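Local coordinates for protein beta-galactosidase (Marinomonas sp. ef1, PDB 6Y2K) that hydrolyses beta-galactosides to release terminal galactose, as a cold-active, hexameric enzyme of family GH42, at residues A[635-640]-A[651-656]; A[342-346]-A[612-616]; A[85-90]-A[106-112]. All coordinates share one frame; numbering follows the deposited sequence.

Interaction 1: A[635-640]-A[651-656]; sequences NAELVI and AIWKKQ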
ATOM      1  N   ASN A 635     -31.902 -32.287  12.387  1.00 33.89           N
ATOM      2  CA  ASN A 635     -32.735 -33.484  12.226  1.00 33.95           C
ATOM      3  C   ASN A 635     -32.069 -34.514  11.314  1.00 32.31           C
ATOM      4  O   ASN A 635     -32.637 -34.946  10.313  1.00 32.32           O
ATOM      5  CB  ASN A 635     -34.132 -33.103  11.712  1.00 34.60           C
ATOM      6  CG  ASN A 635     -34.835 -32.110  12.625  1.00 35.67           C
ATOM      7  OD1 ASN A 635     -34.898 -32.308  13.839  1.00 36.41           O
ATOM      8  ND2 ASN A 635     -35.357 -31.034  12.045  1.00 36.53           N
ATOM      9  N   ALA A 636     -30.848 -34.884  11.678  1.00 30.79           N
ATOM     10  CA  ALA A 636     -30.049 -35.803  10.882  1.00 29.76           C
ATOM     11  C   ALA A 636     -28.978 -36.440  11.730  1.00 28.70           C
ATOM     12  O   ALA A 636     -28.607 -35.901  12.773  1.00 27.82           O
ATOM     13  CB  ALA A 636     -29.419 -35.064   9.713  1.00 29.54           C
ATOM     14  N   GLU A 637     -28.480 -37.588  11.291  1.00 28.38           N
ATOM     15  CA  GLU A 637     -27.368 -38.223  11.983  1.00 29.65           C
ATOM     16  C   GLU A 637     -26.187 -38.494  11.056  1.00 27.99           C
ATOM     17  O   GLU A 637     -26.363 -38.739   9.865  1.00 27.41           O
ATOM     18  CB  GLU A 637     -27.823 -39.477  12.749  1.00 31.92           C
ATOM     19  CG  GLU A 637     -28.048 -40.737  11.952  1.00 33.95           C
ATOM     20  CD  GLU A 637     -28.497 -41.888  12.843  1.00 36.11           C
ATOM     21  OE1 GLU A 637     -27.681 -42.801  13.113  1.00 36.10           O
ATOM     22  OE2 GLU A 637     -29.666 -41.860  13.280  1.00 37.82           O
ATOM     23  N   LEU A 638     -24.989 -38.410  11.631  1.00 26.63           N
ATOM     24  CA  LEU A 638     -23.738 -38.648  10.922  1.00 27.14           C
ATOM     25  C   LEU A 638     -23.629 -40.085  10.464  1.00 26.23           C
ATOM     26  O   LEU A 638     -23.856 -40.990  11.260  1.00 25.56           O
ATOM     27  CB  LEU A 638     -22.537 -38.405  11.837  1.00 28.33           C
ATOM     28  CG  LEU A 638     -21.729 -37.123  11.730  1.00 30.30           C
ATOM     29  CD1 LEU A 638     -20.606 -37.195  12.762  1.00 29.96           C
ATOM     30  CD2 LEU A 638     -21.161 -36.921  10.327  1.00 29.77           C
ATOM     31  N   VAL A 639     -23.241 -40.280   9.204  1.00 25.06           N
ATOM     32  CA  VAL A 639     -22.908 -41.606   8.661  1.00 25.01           C
ATOM     33  C   VAL A 639     -21.408 -41.717   8.353  1.00 24.31           C
ATOM     34  O   VAL A 639     -20.755 -42.666   8.778  1.00 23.69           O
ATOM     35  CB  VAL A 639     -23.739 -41.918   7.403  1.00 24.76           C
ATOM     36  CG1 VAL A 639     -23.425 -43.316   6.873  1.00 24.92           C
ATOM     37  CG2 VAL A 639     -25.228 -41.774   7.710  1.00 25.06           C
ATOM     38  N   ILE A 640     -20.877 -40.749   7.610  1.00 23.91           N
ATOM     39  CA  ILE A 640     -19.459 -40.701   7.245  1.00 24.03           C
ATOM     40  C   ILE A 640     -18.863 -39.375   7.732  1.00 23.80           C
ATOM     41  O   ILE A 640     -19.508 -38.327   7.624  1.00 22.27           O
ATOM     42  CB  ILE A 640     -19.274 -40.791   5.704  1.00 24.75           C
ATOM     43  CG1 ILE A 640     -19.910 -42.069   5.129  1.00 25.64           C
ATOM     44  CG2 ILE A 640     -17.806 -40.686   5.309  1.00 24.69           C
ATOM     45  CD1 ILE A 640     -19.203 -43.354   5.489  1.00 26.58           C
ATOM     46  N   ALA A 651     -18.259 -34.879   4.841  1.00 17.89           N
ATOM     47  CA  ALA A 651     -19.129 -35.561   5.800  1.00 18.31           C
ATOM     48  C   ALA A 651     -20.459 -35.881   5.133  1.00 19.03           C
ATOM     49  O   ALA A 651     -20.936 -35.119   4.285  1.00 19.17           O
ATOM     50  CB  ALA A 651     -19.338 -34.717   7.047  1.00 18.39           C
ATOM     51  N   ILE A 652     -21.046 -37.015   5.521  1.00 19.81           N
ATOM     52  CA  ILE A 652     -22.307 -37.493   4.955  1.00 20.53           C
ATOM     53  C   ILE A 652     -23.269 -37.816   6.105  1.00 21.24           C
ATOM     54  O   ILE A 652     -22.915 -38.560   7.024  1.00 20.12           O
ATOM     55  CB  ILE A 652     -22.102 -38.737   4.058  1.00 21.05           C
ATOM     56  CG1 ILE A 652     -21.029 -38.431   2.990  1.00 21.76           C
ATOM     57  CG2 ILE A 652     -23.429 -39.157   3.424  1.00 20.89           C
ATOM     58  CD1 ILE A 652     -20.730 -39.564   2.043  1.00 22.25           C
ATOM     59  N   TRP A 653     -24.467 -37.241   6.029  1.00 22.25           N
ATOM     60  CA  TRP A 653     -25.501 -37.355   7.049  1.00 23.20           C
ATOM     61  C   TRP A 653     -26.764 -37.937   6.412  1.00 24.07           C
ATOM     62  O   TRP A 653     -26.989 -37.761   5.214  1.00 23.99           O
ATOM     63  CB  TRP A 653     -25.855 -35.971   7.619  1.00 23.50           C
ATOM     64  CG  TRP A 653     -24.735 -35.223   8.309  1.00 24.27           C
ATOM     65  CD1 TRP A 653     -23.620 -34.666   7.727  1.00 25.21           C
ATOM     66  CD2 TRP A 653     -24.654 -34.910   9.703  1.00 24.23           C
ATOM     67  NE1 TRP A 653     -22.841 -34.051   8.685  1.00 24.65           N
ATOM     68  CE2 TRP A 653     -23.452 -34.190   9.905  1.00 24.55           C
ATOM     69  CE3 TRP A 653     -25.476 -35.183  10.807  1.00 24.57           C
ATOM     70  CZ2 TRP A 653     -23.058 -33.733  11.166  1.00 24.33           C
ATOM     71  CZ3 TRP A 653     -25.085 -34.725  12.068  1.00 24.72           C
ATOM     72  CH2 TRP A 653     -23.882 -34.009  12.233  1.00 24.71           C
ATOM     73  N   LYS A 654     -27.589 -38.601   7.219  1.00 24.91           N
ATOM     74  CA  LYS A 654     -28.914 -39.050   6.787  1.00 26.92           C
ATOM     75  C   LYS A 654     -30.003 -38.359   7.602  1.00 28.31           C
ATOM     76  O   LYS A 654     -29.863 -38.193   8.814  1.00 27.62           O
ATOM     77  CB  LYS A 654     -29.055 -40.577   6.873  1.00 27.10           C
ATOM     78  CG  LYS A 654     -28.868 -41.199   8.247  1.00 27.43           C
ATOM     79  CD  LYS A 654     -29.006 -42.715   8.161  1.00 28.23           C
ATOM     80  CE  LYS A 654     -28.783 -43.385   9.512  1.00 28.48           C
ATOM     81  NZ  LYS A 654     -28.715 -44.872   9.402  1.00 28.50           N
ATOM     82  N   LYS A 655     -31.072 -37.943   6.928  1.00 30.16           N
ATOM     83  CA  LYS A 655     -32.202 -37.307   7.591  1.00 33.86           C
ATOM     84  C   LYS A 655     -32.906 -38.313   8.506  1.00 36.43           C
ATOM     85  O   LYS A 655     -32.986 -39.499   8.175  1.00 35.80           O
ATOM     86  CB  LYS A 655     -33.186 -36.751   6.565  1.00 34.47           C
ATOM     87  CG  LYS A 655     -32.626 -35.590   5.766  1.00 35.98           C
ATOM     88  CD  LYS A 655     -33.631 -35.100   4.743  1.00 36.42           C
ATOM     89  CE  LYS A 655     -32.996 -34.132   3.764  1.00 36.49           C
ATOM     90  NZ  LYS A 655     -33.978 -33.672   2.746  1.00 36.89           N
ATOM     91  N   GLN A 656     -33.379 -37.840   9.659  1.00 40.61           N
ATOM     92  CA  GLN A 656     -34.049 -38.702  10.648  1.00 44.73           C
ATOM     93  C   GLN A 656     -35.516 -38.894  10.281  1.00 44.99           C
ATOM     94  O   GLN A 656     -36.159 -37.976   9.774  1.00 46.88           O
ATOM     95  CB  GLN A 656     -33.932 -38.112  12.056  1.00 47.91           C
ATOM     96  CG  GLN A 656     -32.521 -38.182  12.637  1.00 50.95           C
ATOM     97  CD  GLN A 656     -32.328 -37.337  13.895  1.00 53.25           C
ATOM     98  OE1 GLN A 656     -33.210 -36.573  14.301  1.00 56.08           O
ATOM     99  NE2 GLN A 656     -31.158 -37.471  14.516  1.00 55.06           N
TER
HETATM  100  O   HOH W   1     -28.229 -45.555  11.953  1.00 45.51           O

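Interaction 2: A[342-346]-A[612-616]; sequences FSHGA and VRERG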
ATOM      1  N   PHE A 342     -20.504 -37.729  -6.748  1.00 15.79           N
ATOM      2  CA  PHE A 342     -21.626 -38.575  -6.267  1.00 15.68           C
ATOM      3  C   PHE A 342     -22.785 -37.752  -5.703  1.00 16.13           C
ATOM      4  O   PHE A 342     -23.943 -38.079  -5.957  1.00 16.51           O
ATOM      5  CB  PHE A 342     -21.165 -39.580  -5.208  1.00 15.93           C
ATOM      6  CG  PHE A 342     -20.231 -40.662  -5.719  1.00 15.85           C
ATOM      7  CD1 PHE A 342     -20.208 -41.061  -7.060  1.00 16.01           C
ATOM      8  CD2 PHE A 342     -19.401 -41.316  -4.827  1.00 15.98           C
ATOM      9  CE1 PHE A 342     -19.341 -42.058  -7.489  1.00 16.26           C
ATOM     10  CE2 PHE A 342     -18.555 -42.333  -5.246  1.00 16.35           C
ATOM     11  CZ  PHE A 342     -18.518 -42.699  -6.579  1.00 16.41           C
ATOM     12  N   SER A 343     -22.482 -36.673  -4.977  1.00 15.90           N
ATOM     13  CA  SER A 343     -23.534 -35.779  -4.446  1.00 15.71           C
ATOM     14  C   SER A 343     -24.385 -35.099  -5.532  1.00 15.39           C
ATOM     15  O   SER A 343     -25.543 -34.753  -5.275  1.00 15.44           O
ATOM     16  CB  SER A 343     -22.949 -34.733  -3.482  1.00 16.06           C
ATOM     17  OG  SER A 343     -22.313 -33.653  -4.167  1.00 15.92           O
ATOM     18  N   HIS A 344     -23.814 -34.908  -6.727  1.00 15.09           N
ATOM     19  CA  HIS A 344     -24.541 -34.374  -7.888  1.00 15.08           C
ATOM     20  C   HIS A 344     -25.183 -35.476  -8.761  1.00 15.54           C
ATOM     21  O   HIS A 344     -25.682 -35.182  -9.855  1.00 15.79           O
ATOM     22  CB  HIS A 344     -23.607 -33.484  -8.742  1.00 14.96           C
ATOM     23  CG  HIS A 344     -23.209 -32.199  -8.074  1.00 14.46           C
ATOM     24  ND1 HIS A 344     -23.821 -30.996  -8.353  1.00 14.25           N
ATOM     25  CD2 HIS A 344     -22.268 -31.933  -7.134  1.00 14.46           C
ATOM     26  CE1 HIS A 344     -23.277 -30.044  -7.610  1.00 14.54           C
ATOM     27  NE2 HIS A 344     -22.330 -30.585  -6.862  1.00 14.67           N
ATOM     28  N   GLY A 345     -25.181 -36.728  -8.289  1.00 15.85           N
ATOM     29  CA  GLY A 345     -25.849 -37.833  -8.986  1.00 15.89           C
ATOM     30  C   GLY A 345     -24.993 -38.621  -9.962  1.00 16.77           C
ATOM     31  O   GLY A 345     -25.522 -39.413 -10.739  1.00 16.69           O
ATOM     32  N   ALA A 346     -23.673 -38.423  -9.939  1.00 16.52           N
ATOM     33  CA  ALA A 346     -22.802 -39.170 -10.831  1.00 16.63           C
ATOM     34  C   ALA A 346     -22.947 -40.661 -10.542  1.00 16.72           C
ATOM     35  O   ALA A 346     -22.846 -41.072  -9.383  1.00 17.09           O
ATOM     36  CB  ALA A 346     -21.355 -38.745 -10.659  1.00 16.80           C
ATOM     37  N   VAL A 612     -22.809 -27.802   0.355  1.00 16.23           N
ATOM     38  CA  VAL A 612     -23.733 -28.869   0.724  1.00 17.13           C
ATOM     39  C   VAL A 612     -24.601 -29.213  -0.489  1.00 17.34           C
ATOM     40  O   VAL A 612     -24.908 -28.354  -1.328  1.00 17.79           O
ATOM     41  CB  VAL A 612     -24.626 -28.459   1.918  1.00 17.37           C
ATOM     42  CG1 VAL A 612     -25.675 -29.522   2.231  1.00 18.53           C
ATOM     43  CG2 VAL A 612     -23.785 -28.236   3.155  1.00 17.73           C
ATOM     44  N   ARG A 613     -24.973 -30.480  -0.593  1.00 17.45           N
ATOM     45  CA  ARG A 613     -25.948 -30.913  -1.591  1.00 18.15           C
ATOM     46  C   ARG A 613     -26.703 -32.129  -1.051  1.00 19.06           C
ATOM     47  O   ARG A 613     -26.152 -32.893  -0.256  1.00 18.65           O
ATOM     48  CB  ARG A 613     -25.269 -31.230  -2.934  1.00 17.86           C
ATOM     49  CG  ARG A 613     -26.249 -31.243  -4.089  1.00 17.85           C
ATOM     50  CD  ARG A 613     -25.603 -31.385  -5.462  1.00 17.47           C
ATOM     51  NE  ARG A 613     -26.584 -31.040  -6.482  1.00 17.04           N
ATOM     52  CZ  ARG A 613     -27.603 -31.807  -6.877  1.00 17.56           C
ATOM     53  NH1 ARG A 613     -28.454 -31.333  -7.786  1.00 17.62           N
ATOM     54  NH2 ARG A 613     -27.790 -33.038  -6.385  1.00 17.44           N
ATOM     55  N   GLU A 614     -27.961 -32.276  -1.467  1.00 20.34           N
ATOM     56  CA  GLU A 614     -28.813 -33.387  -1.034  1.00 22.09           C
ATOM     57  C   GLU A 614     -29.140 -34.352  -2.166  1.00 21.46           C
ATOM     58  O   GLU A 614     -29.326 -33.938  -3.307  1.00 21.09           O
ATOM     59  CB  GLU A 614     -30.129 -32.858  -0.474  1.00 23.96           C
ATOM     60  CG  GLU A 614     -29.951 -31.922   0.708  1.00 26.55           C
ATOM     61  CD  GLU A 614     -31.262 -31.565   1.397  1.00 28.79           C
ATOM     62  OE1 GLU A 614     -31.192 -30.945   2.476  1.00 31.70           O
ATOM     63  OE2 GLU A 614     -32.354 -31.909   0.877  1.00 30.35           O
ATOM     64  N   ARG A 615     -29.211 -35.637  -1.824  1.00 21.25           N
ATOM     65  CA  ARG A 615     -29.828 -36.665  -2.665  1.00 21.37           C
ATOM     66  C   ARG A 615     -30.842 -37.430  -1.818  1.00 21.84           C
ATOM     67  O   ARG A 615     -30.465 -38.263  -0.988  1.00 21.88           O
ATOM     68  CB  ARG A 615     -28.771 -37.616  -3.223  1.00 20.86           C
ATOM     69  CG  ARG A 615     -27.873 -36.956  -4.260  1.00 20.48           C
ATOM     70  CD  ARG A 615     -26.957 -37.948  -4.961  1.00 20.35           C
ATOM     71  NE  ARG A 615     -27.703 -38.931  -5.751  1.00 20.09           N
ATOM     72  CZ  ARG A 615     -27.173 -40.004  -6.341  1.00 20.09           C
ATOM     73  NH1 ARG A 615     -25.870 -40.268  -6.259  1.00 19.85           N
ATOM     74  NH2 ARG A 615     -27.960 -40.822  -7.032  1.00 21.04           N
ATOM     75  N   GLY A 616     -32.121 -37.119  -2.013  1.00 23.05           N
ATOM     76  CA  GLY A 616     -33.196 -37.657  -1.180  1.00 23.43           C
ATOM     77  C   GLY A 616     -32.967 -37.348   0.290  1.00 23.38           C
ATOM     78  O   GLY A 616     -32.902 -36.184   0.682  1.00 24.14           O
TER
HETATM   79  O   HOH W   2     -24.627 -42.408  -7.917  1.00 15.99           O

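Interaction 3: A[85-90]-A[106-112]; sequences HPSMLA and YTFASLE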
ATOM      1  N   HIS A  85      -5.625 -37.735 -47.136  1.00 19.10           N
ATOM      2  CA  HIS A  85      -6.764 -36.821 -47.137  1.00 19.61           C
ATOM      3  C   HIS A  85      -6.371 -35.427 -46.635  1.00 20.25           C
ATOM      4  O   HIS A  85      -6.803 -35.015 -45.562  1.00 19.99           O
ATOM      5  CB  HIS A  85      -7.890 -37.396 -46.273  1.00 19.82           C
ATOM      6  CG  HIS A  85      -8.345 -38.756 -46.700  1.00 20.27           C
ATOM      7  ND1 HIS A  85      -9.108 -38.967 -47.828  1.00 20.42           N
ATOM      8  CD2 HIS A  85      -8.143 -39.975 -46.146  1.00 20.62           C
ATOM      9  CE1 HIS A  85      -9.355 -40.259 -47.952  1.00 20.77           C
ATOM     10  NE2 HIS A  85      -8.791 -40.891 -46.936  1.00 20.81           N
ATOM     11  N   PRO A  86      -5.567 -34.682 -47.416  1.00 20.80           N
ATOM     12  CA  PRO A  86      -5.159 -33.327 -46.996  1.00 21.18           C
ATOM     13  C   PRO A  86      -6.314 -32.358 -46.717  1.00 21.03           C
ATOM     14  O   PRO A  86      -6.168 -31.467 -45.870  1.00 20.98           O
ATOM     15  CB  PRO A  86      -4.307 -32.822 -48.175  1.00 21.90           C
ATOM     16  CG  PRO A  86      -4.671 -33.699 -49.331  1.00 21.74           C
ATOM     17  CD  PRO A  86      -5.020 -35.032 -48.740  1.00 21.53           C
ATOM     18  N   SER A  87      -7.448 -32.542 -47.395  1.00 20.21           N
ATOM     19  CA  SER A  87      -8.646 -31.734 -47.134  1.00 19.76           C
ATOM     20  C   SER A  87      -9.310 -31.985 -45.761  1.00 19.60           C
ATOM     21  O   SER A  87     -10.240 -31.248 -45.390  1.00 19.68           O
ATOM     22  CB  SER A  87      -9.688 -31.954 -48.236  1.00 19.74           C
ATOM     23  OG  SER A  87     -10.275 -33.250 -48.147  1.00 19.50           O
ATOM     24  N   MET A  88      -8.882 -33.024 -45.030  1.00 17.85           N
ATOM     25  CA  MET A  88      -9.398 -33.282 -43.681  1.00 17.51           C
ATOM     26  C   MET A  88      -8.840 -32.330 -42.622  1.00 16.83           C
ATOM     27  O   MET A  88      -9.438 -32.185 -41.565  1.00 16.18           O
ATOM     28  CB  MET A  88      -9.152 -34.745 -43.238  1.00 17.49           C
ATOM     29  CG  MET A  88      -7.790 -35.040 -42.633  1.00 17.70           C
ATOM     30  SD  MET A  88      -7.512 -36.797 -42.335  1.00 18.40           S
ATOM     31  CE  MET A  88      -7.962 -36.883 -40.603  1.00 18.52           C
ATOM     32  N   LEU A  89      -7.694 -31.709 -42.888  1.00 16.84           N
ATOM     33  CA  LEU A  89      -7.042 -30.871 -41.891  1.00 16.80           C
ATOM     34  C   LEU A  89      -7.736 -29.526 -41.712  1.00 16.36           C
ATOM     35  O   LEU A  89      -8.098 -28.858 -42.680  1.00 15.69           O
ATOM     36  CB  LEU A  89      -5.559 -30.666 -42.225  1.00 17.14           C
ATOM     37  CG  LEU A  89      -4.683 -31.924 -42.162  1.00 17.16           C
ATOM     38  CD1 LEU A  89      -3.288 -31.615 -42.689  1.00 17.62           C
ATOM     39  CD2 LEU A  89      -4.596 -32.492 -40.753  1.00 17.48           C
ATOM     40  N   ALA A  90      -7.916 -29.140 -40.452  1.00 16.29           N
ATOM     41  CA  ALA A  90      -8.471 -27.841 -40.109  1.00 16.42           C
ATOM     42  C   ALA A  90      -7.490 -26.714 -40.418  1.00 16.96           C
ATOM     43  O   ALA A  90      -6.285 -26.941 -40.564  1.00 15.82           O
ATOM     44  CB  ALA A  90      -8.821 -27.811 -38.630  1.00 16.54           C
ATOM     45  N   TYR A 106      -8.280 -32.859 -37.328  1.00 15.45           N
ATOM     46  CA  TYR A 106      -9.281 -32.904 -38.380  1.00 14.84           C
ATOM     47  C   TYR A 106     -10.306 -31.800 -38.170  1.00 14.91           C
ATOM     48  O   TYR A 106     -10.508 -31.337 -37.037  1.00 15.03           O
ATOM     49  CB  TYR A 106      -9.994 -34.266 -38.423  1.00 14.51           C
ATOM     50  CG  TYR A 106     -10.819 -34.629 -37.195  1.00 14.08           C
ATOM     51  CD1 TYR A 106     -12.158 -34.238 -37.081  1.00 14.18           C
ATOM     52  CD2 TYR A 106     -10.276 -35.402 -36.164  1.00 14.10           C
ATOM     53  CE1 TYR A 106     -12.924 -34.582 -35.967  1.00 14.03           C
ATOM     54  CE2 TYR A 106     -11.025 -35.739 -35.043  1.00 13.79           C
ATOM     55  CZ  TYR A 106     -12.351 -35.335 -34.952  1.00 13.97           C
ATOM     56  OH  TYR A 106     -13.095 -35.682 -33.846  1.00 14.00           O
ATOM     57  N   THR A 107     -10.947 -31.384 -39.255  1.00 14.95           N
ATOM     58  CA  THR A 107     -12.155 -30.575 -39.148  1.00 15.32           C
ATOM     59  C   THR A 107     -13.366 -31.496 -39.220  1.00 15.71           C
ATOM     60  O   THR A 107     -13.404 -32.425 -40.038  1.00 15.90           O
ATOM     61  CB  THR A 107     -12.283 -29.446 -40.189  1.00 15.24           C
ATOM     62  OG1 THR A 107     -13.639 -28.967 -40.187  1.00 15.36           O
ATOM     63  CG2 THR A 107     -11.898 -29.891 -41.608  1.00 15.13           C
ATOM     64  N   PHE A 108     -14.351 -31.217 -38.364  1.00 15.92           N
ATOM     65  CA  PHE A 108     -15.630 -31.944 -38.334  1.00 16.10           C
ATOM     66  C   PHE A 108     -16.401 -31.842 -39.664  1.00 16.56           C
ATOM     67  O   PHE A 108     -17.290 -32.667 -39.933  1.00 16.87           O
ATOM     68  CB  PHE A 108     -16.529 -31.396 -37.215  1.00 15.98           C
ATOM     69  CG  PHE A 108     -16.057 -31.719 -35.829  1.00 15.80           C
ATOM     70  CD1 PHE A 108     -16.385 -32.932 -35.248  1.00 15.59           C
ATOM     71  CD2 PHE A 108     -15.310 -30.800 -35.085  1.00 15.80           C
ATOM     72  CE1 PHE A 108     -15.974 -33.244 -33.962  1.00 15.74           C
ATOM     73  CE2 PHE A 108     -14.892 -31.107 -33.800  1.00 15.84           C
ATOM     74  CZ  PHE A 108     -15.227 -32.330 -33.237  1.00 15.75           C
ATOM     75  N   ALA A 109     -16.085 -30.828 -40.482  1.00 16.52           N
ATOM     76  CA  ALA A 109     -16.732 -30.643 -41.788  1.00 16.57           C
ATOM     77  C   ALA A 109     -16.218 -31.576 -42.885  1.00 16.93           C
ATOM     78  O   ALA A 109     -16.844 -31.660 -43.946  1.00 16.55           O
ATOM     79  CB  ALA A 109     -16.606 -29.192 -42.248  1.00 16.64           C
ATOM     80  N   SER A 110     -15.091 -32.255 -42.645  1.00 16.78           N
ATOM     81  CA  SER A 110     -14.460 -33.094 -43.660  1.00 17.38           C
ATOM     82  C   SER A 110     -15.299 -34.327 -43.955  1.00 17.56           C
ATOM     83  O   SER A 110     -15.428 -35.205 -43.113  1.00 17.42           O
ATOM     84  CB  SER A 110     -13.069 -33.544 -43.215  1.00 17.49           C
ATOM     85  OG  SER A 110     -12.493 -34.420 -44.174  1.00 17.41           O
ATOM     86  N   LEU A 111     -15.851 -34.395 -45.162  1.00 17.87           N
ATOM     87  CA  LEU A 111     -16.653 -35.547 -45.574  1.00 18.52           C
ATOM     88  C   LEU A 111     -15.773 -36.780 -45.832  1.00 18.51           C
ATOM     89  O   LEU A 111     -16.190 -37.919 -45.551  1.00 17.52           O
ATOM     90  CB  LEU A 111     -17.492 -35.197 -46.798  1.00 18.97           C
ATOM     91  CG  LEU A 111     -18.441 -34.004 -46.625  1.00 20.05           C
ATOM     92  CD1 LEU A 111     -19.253 -33.799 -47.899  1.00 20.30           C
ATOM     93  CD2 LEU A 111     -19.371 -34.186 -45.425  1.00 20.41           C
ATOM     94  N   GLU A 112     -14.555 -36.551 -46.332  1.00 18.66           N
ATOM     95  CA  GLU A 112     -13.596 -37.634 -46.528  1.00 19.24           C
ATOM     96  C   GLU A 112     -13.245 -38.313 -45.200  1.00 18.81           C
ATOM     97  O   GLU A 112     -13.245 -39.540 -45.120  1.00 18.55           O
ATOM     98  CB  GLU A 112     -12.321 -37.145 -47.236  1.00 20.83           C
ATOM     99  CG  GLU A 112     -12.523 -36.723 -48.692  1.00 22.30           C
ATOM    100  CD  GLU A 112     -11.220 -36.427 -49.438  1.00 24.73           C
ATOM    101  OE1 GLU A 112     -10.124 -36.823 -48.974  1.00 26.89           O
ATOM    102  OE2 GLU A 112     -11.281 -35.807 -50.522  1.00 25.83           O
TER
HETATM  103  O   HOH W   3      -8.307 -34.765 -49.392  1.00 18.33           O
HETATM  104  O   HOH W   4     -12.772 -33.786 -46.775  1.00 23.37           O

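Interaction 1: A[635-640]-A[651-656]
Ala636 to Ile640 and Ala651 to Lys655 are neighbouring strands of a four-stranded antiparallel sheet, their short axes 140° apart in direction. Glu637 and Lys654 make a hydrogen-bonded pair, each backbone N donating to the other's O. Leu638 and Trp653 follow as a non-hydrogen-bonded pair. Then the register slips by one. Val639 and Ile640 both face Ile652, a classic beta bulge. Ile652 O therefore takes two bonds, from Val639 N (2.8 Å) and from Ile640 N (3.0 Å), while Ile652 N donates to Ile640 O.

Most side chains sort onto two faces. On one, Leu638 lies over the indole of Trp653, its CG 3.8 Å from the centroid of the six-membered ring, a CH-pi contact. Leu638 CD2 sits over the same face nearer the rim, 3.6 Å from Trp653 CE2. Backbone atoms of Ala636 and Glu637 meet the edge of the indole.

On the other face, Glu637 and Lys654 run side by side. Both have CG between the backbone N and the carbonyl carbon (chi1 78° and 60°) and extend beyond it. Lys654 CE packs 3.7 Å from Glu637 CD. Their charged ends stay beyond salt-bridge range, with Glu637 OE1 4.4 Å from Lys654 NZ. A water spans the gap, donating to Glu637 OE1 and accepting from Lys654 NZ at 2.7 Å. Lys654 NZ also bonds Ser395. From the bulge, the Val639 side chain crosses that of Lys654 at about a right angle, its CG2 resting on Lys654 CG and CD. Ile640 and Ile652 pair CB to CB at 3.9 Å. Ile640 also packs on helix 377-395, and both isoleucines meet helix 333-343.

The pairing thus rests on backbone bonds and apolar contact. The water-bridged charges probably add a weaker pull.

Interaction 2: A[342-346]-A[612-616]
Arg613 and Arg615 of strand 610-615 reach the C-terminal end of helix 333-343, which closes in a Schellman motif with Gly345 at C-prime. The Arg613 chain leaves with CG anti to the backbone N (chi1 -161°) and stays extended to NE. Its CB lies 4.0 Å from Ser343 OG, and its CG passes near Ser343 O. Arg613 CD then sits over the His344 ring, 3.4 Å from its centroid, a CH-pi contact. Arg613 NE lies over the same ring without bonding to His344 ND1, which is held by Asp300. At the tip, Arg613 NH2 donates to a lone pair of Ser343 O at 3.0 Å and also bonds Ser408 O, while NH1 bonds Val453 O.

Arg615 bends at its third torsion (64°) and lays one guanidinium face on Gly345 CA. Its NH1 donates to Phe342 O at 2.9 Å and also to a water bound to Ala346 O, while NH2 bonds Leu406 O and Met404 O. A leucine here would probably leave Phe342 O with only Gly345 N of its two donors, and the water without its strand donor. Arg615 NH1 and Gly345 N reach Phe342 O from opposite faces of its carbonyl plane.

Interaction 3: A[85-90]-A[106-112]
His85 and Glu112 meet through a short, fairly straight hydrogen bond, ND1 of His85 to OE1 of Glu112 at 2.6 Å. The oxygen lies in the plane of the imidazole, at its edge. His85 ND1 comes to Glu112 OE1 from the anti side, 27° out of the carboxylate plane, and the ring and carboxylate planes are 73° apart. The second direct bond is between backbones, Thr107 N to Met88 O at 2.9 Å. Around it the side chains close up. Thr107 CG2 touches Met88 O at 3.4 Å, and Met88 CE packs on Tyr106 CB at 4.0 Å. Ser110 OG lies 3.3 Å from Met88 CA, and the CB atoms of Ala90 and Thr107 touch.

Two waters extend this shell. One accepts from Ser87 N and donates to Glu112 OE1 at 2.8 Å, so that oxygen is held by both the ring and the water. The other joins Ser87 OG to Ser110 OG, 2.7 Å from the latter.

Farther out, several of these groups have second partners. His85 NE2 bonds Glu116, so the imidazole is fixed between two carboxylates, which would be expected to favour its protonated form. Ser110, with OG anti to its backbone N (chi1 177°), N-caps helix 111-128 by accepting from Tyr113 N. Thr107 opens a type I turn ending at Ser110. Its OG1 accepts from Ala109 N in an ST turn and also bonds Asp156.

The contact ties the loop after helix 79-84 to the start of helix 111-128, in the connection between the third and fourth strands of the TIM barrel. Met88 packs back on helix 79-84, Ala109 meets helix 154-168, and Tyr106 and Phe108 meet Phe222 of helix 205-233.

In the fold
Interactions 1 and 2 belong to the same four-stranded sheet and adjoin, their centres about 13 Å apart. Lys655 NZ and Glu614 OE2 join them in a salt bridge of 3.0 Å. Interaction 2 docks the sheet on helix 333-343, which leads into the last barrel strand, 348-352. Interaction 3 lies in the barrel domain, in the connection after strand 67-71, on the opposite side of the chain's centre. Its centre is about 42 Å from that of interaction 2 and 54 Å from that of interaction 1. In GH42 enzymes the active site lies at the C-terminal ends of the barrel strands. Interaction 3 is probably nearer to it than the other two.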